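Local structure of Lpg0393 helical bundle domain-containing protein (Legionella pneumophila subsp. pneumophila str. Philadelphia 1, 4R0G) at residues S180-A185 / S195-V200. The protein acts as a guanine-nucleotide exchange factor for the small GTPases Rab5, Rab21 and Rab22. Numbering follows the deposited sequence.
Sequences SLLESA and SRISLV
L182 and I197 meet where two helices lie side by side, their CA atoms 6.7 Å apart and both CB atoms directed at the opposite helix. L182 comes across I197 at a slant, with CD1 of L182 3.5 Å from CG1 of I197. The same methyl also reaches the helix backbone, 3.6 Å from N of I197 and 3.8 Å from C of R196, and it lies 4.1 Å from CG2 of V200. One branch of L182 thus fits among R196, I197 and V200, while its other branch, CD2, lies at the edge of the R196 guanidinium, near the plane of the group.

E183 packs on I197 from another direction, nearly perpendicular to the I197 side chain. In I197, chi1 (-79°) sets CG1 beside the backbone N, and the extended chi2 (176°) carries CD1 on to 3.7 Å from CG of E183. Both segments fall in the helical bundle domain, at the connected end of an antiparallel helical hairpin: helix 155-183 stops, and after a short connection helix 193-208 runs back along it, with I197 and V200 also packing on L179.

The stop is marked by S184, the first residue to leave helical geometry. Its OG gives S180 O a 2.7 Å hydrogen bond, tilted 31° from the carbonyl plane, while N of S184 approaches that oxygen from the opposite face at 3.0 Å. In R196, a buried residue, the bend at chi3 lays the guanidinium edge-on beside L182 CD2, while NH1 forms salt bridges with D190 and E237 and NH2 hydrogen-bonds M231 O.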
ATOM      1  N   SER A 180      -6.673 -14.001  -5.715  1.00 56.53           N
ATOM      2  CA  SER A 180      -8.095 -13.642  -5.637  1.00 61.08           C
ATOM      3  C   SER A 180      -8.728 -13.471  -7.009  1.00 57.81           C
ATOM      4  O   SER A 180      -9.904 -13.789  -7.180  1.00 62.34           O
ATOM      5  CB  SER A 180      -8.351 -12.404  -4.751  1.00 46.34           C
ATOM      6  OG  SER A 180      -7.485 -11.348  -5.088  1.00 49.83           O
ATOM      7  N   LEU A 181      -7.961 -12.958  -7.971  1.00 51.34           N
ATOM      8  CA  LEU A 181      -8.471 -12.807  -9.330  1.00 56.01           C
ATOM      9  C   LEU A 181      -8.771 -14.177  -9.990  1.00 61.98           C
ATOM     10  O   LEU A 181      -9.795 -14.345 -10.657  1.00 62.87           O
ATOM     11  CB  LEU A 181      -7.528 -11.955 -10.195  1.00 48.99           C
ATOM     12  CG  LEU A 181      -7.477 -10.427 -10.026  1.00 55.80           C
ATOM     13  CD1 LEU A 181      -6.569  -9.790 -11.068  1.00 55.07           C
ATOM     14  CD2 LEU A 181      -8.858  -9.778 -10.097  1.00 60.79           C
ATOM     15  N   LEU A 182      -7.887 -15.152  -9.783  1.00 56.06           N
ATOM     16  CA  LEU A 182      -8.077 -16.494 -10.310  1.00 55.65           C
ATOM     17  C   LEU A 182      -9.342 -17.112  -9.709  1.00 60.96           C
ATOM     18  O   LEU A 182     -10.159 -17.674 -10.437  1.00 63.04           O
ATOM     19  CB  LEU A 182      -6.858 -17.367  -9.980  1.00 57.89           C
ATOM     20  CG  LEU A 182      -6.367 -18.408 -10.987  1.00 54.15           C
ATOM     21  CD1 LEU A 182      -5.616 -19.507 -10.264  1.00 50.06           C
ATOM     22  CD2 LEU A 182      -7.509 -18.987 -11.790  1.00 57.56           C
ATOM     23  N   GLU A 183      -9.490 -16.997  -8.383  1.00 60.62           N
ATOM     24  CA  GLU A 183     -10.673 -17.468  -7.658  1.00 56.01           C
ATOM     25  C   GLU A 183     -11.956 -16.824  -8.182  1.00 68.93           C
ATOM     26  O   GLU A 183     -12.971 -17.490  -8.315  1.00 81.09           O
ATOM     27  CB  GLU A 183     -10.503 -17.241  -6.152  1.00 58.70           C
ATOM     28  CG  GLU A 183      -9.410 -18.149  -5.537  1.00 63.67           C
ATOM     29  CD  GLU A 183      -9.218 -18.001  -4.016  1.00 70.46           C
ATOM     30  OE1 GLU A 183      -9.174 -16.848  -3.500  1.00 68.55           O
ATOM     31  OE2 GLU A 183      -9.084 -19.049  -3.336  1.00 69.62           O
ATOM     32  N   SER A 184     -11.867 -15.539  -8.522  1.00 66.68           N
ATOM     33  CA  SER A 184     -12.981 -14.691  -8.938  1.00 63.04           C
ATOM     34  C   SER A 184     -13.176 -14.706 -10.431  1.00 68.23           C
ATOM     35  O   SER A 184     -13.840 -13.829 -10.989  1.00 74.39           O
ATOM     36  CB  SER A 184     -12.733 -13.235  -8.533  1.00 69.11           C
ATOM     37  OG  SER A 184     -12.527 -13.110  -7.140  1.00 75.08           O
ATOM     38  N   ALA A 185     -12.478 -15.598 -11.106  1.00 72.10           N
ATOM     39  CA  ALA A 185     -12.565 -15.642 -12.563  1.00 78.00           C
ATOM     40  C   ALA A 185     -13.691 -16.561 -13.014  1.00 86.55           C
ATOM     41  O   ALA A 185     -13.967 -17.583 -12.378  1.00 90.19           O
ATOM     42  CB  ALA A 185     -11.245 -16.071 -13.172  1.00 70.93           C
ATOM     43  N   SER A 195      -6.947 -26.767 -10.050  1.00 67.48           N
ATOM     44  CA  SER A 195      -5.611 -27.236  -9.721  1.00 68.11           C
ATOM     45  C   SER A 195      -4.572 -26.113  -9.860  1.00 65.83           C
ATOM     46  O   SER A 195      -3.460 -26.204  -9.336  1.00 60.51           O
ATOM     47  CB  SER A 195      -5.240 -28.477 -10.547  1.00 76.75           C
ATOM     48  OG  SER A 195      -5.418 -28.238 -11.931  1.00 80.08           O
ATOM     49  N   ARG A 196      -4.947 -25.060 -10.580  1.00 67.46           N
ATOM     50  CA  ARG A 196      -4.110 -23.874 -10.749  1.00 57.51           C
ATOM     51  C   ARG A 196      -4.218 -22.942  -9.543  1.00 55.62           C
ATOM     52  O   ARG A 196      -3.244 -22.317  -9.125  1.00 49.85           O
ATOM     53  CB  ARG A 196      -4.512 -23.144 -12.027  1.00 56.04           C
ATOM     54  CG  ARG A 196      -3.350 -22.600 -12.814  1.00 55.97           C
ATOM     55  CD  ARG A 196      -3.736 -22.378 -14.239  1.00 55.75           C
ATOM     56  NE  ARG A 196      -5.020 -21.704 -14.321  1.00 57.68           N
ATOM     57  CZ  ARG A 196      -5.876 -21.893 -15.310  1.00 64.55           C
ATOM     58  NH1 ARG A 196      -7.030 -21.246 -15.335  1.00 65.79           N
ATOM     59  NH2 ARG A 196      -5.564 -22.735 -16.279  1.00 69.39           N
ATOM     60  N   ILE A 197      -5.418 -22.843  -8.986  1.00 58.74           N
ATOM     61  CA  ILE A 197      -5.593 -22.125  -7.729  1.00 58.01           C
ATOM     62  C   ILE A 197      -4.753 -22.775  -6.642  1.00 57.69           C
ATOM     63  O   ILE A 197      -3.990 -22.092  -5.943  1.00 56.04           O
ATOM     64  CB  ILE A 197      -7.052 -22.108  -7.279  1.00 52.30           C
ATOM     65  CG1 ILE A 197      -7.824 -21.068  -8.059  1.00 47.55           C
ATOM     66  CG2 ILE A 197      -7.147 -21.752  -5.807  1.00 55.24           C
ATOM     67  CD1 ILE A 197      -9.236 -21.078  -7.725  1.00 53.75           C
ATOM     68  N   SER A 198      -4.893 -24.096  -6.522  1.00 55.91           N
ATOM     69  CA  SER A 198      -4.117 -24.868  -5.565  1.00 52.38           C
ATOM     70  C   SER A 198      -2.620 -24.582  -5.651  1.00 50.65           C
ATOM     71  O   SER A 198      -1.917 -24.578  -4.639  1.00 55.41           O
ATOM     72  CB  SER A 198      -4.371 -26.360  -5.765  1.00 50.29           C
ATOM     73  OG  SER A 198      -3.585 -27.118  -4.860  1.00 54.62           O
ATOM     74  N   LEU A 199      -2.137 -24.333  -6.863  1.00 51.02           N
ATOM     75  CA  LEU A 199      -0.730 -24.005  -7.073  1.00 49.93           C
ATOM     76  C   LEU A 199      -0.370 -22.622  -6.544  1.00 45.84           C
ATOM     77  O   LEU A 199       0.680 -22.454  -5.962  1.00 46.25           O
ATOM     78  CB  LEU A 199      -0.382 -24.085  -8.549  1.00 50.62           C
ATOM     79  CG  LEU A 199      -0.045 -25.458  -9.101  1.00 45.73           C
ATOM     80  CD1 LEU A 199      -0.210 -25.459 -10.609  1.00 51.28           C
ATOM     81  CD2 LEU A 199       1.365 -25.782  -8.736  1.00 44.69           C
ATOM     82  N   VAL A 200      -1.243 -21.640  -6.740  1.00 45.29           N
ATOM     83  CA  VAL A 200      -0.953 -20.273  -6.318  1.00 46.41           C
ATOM     84  C   VAL A 200      -0.949 -20.167  -4.796  1.00 46.69           C
ATOM     85  O   VAL A 200      -0.087 -19.510  -4.193  1.00 43.14           O
ATOM     86  CB  VAL A 200      -1.956 -19.263  -6.928  1.00 42.22           C
ATOM     87  CG1 VAL A 200      -1.637 -17.863  -6.464  1.00 35.74           C
ATOM     88  CG2 VAL A 200      -1.913 -19.332  -8.447  1.00 36.19           C
TER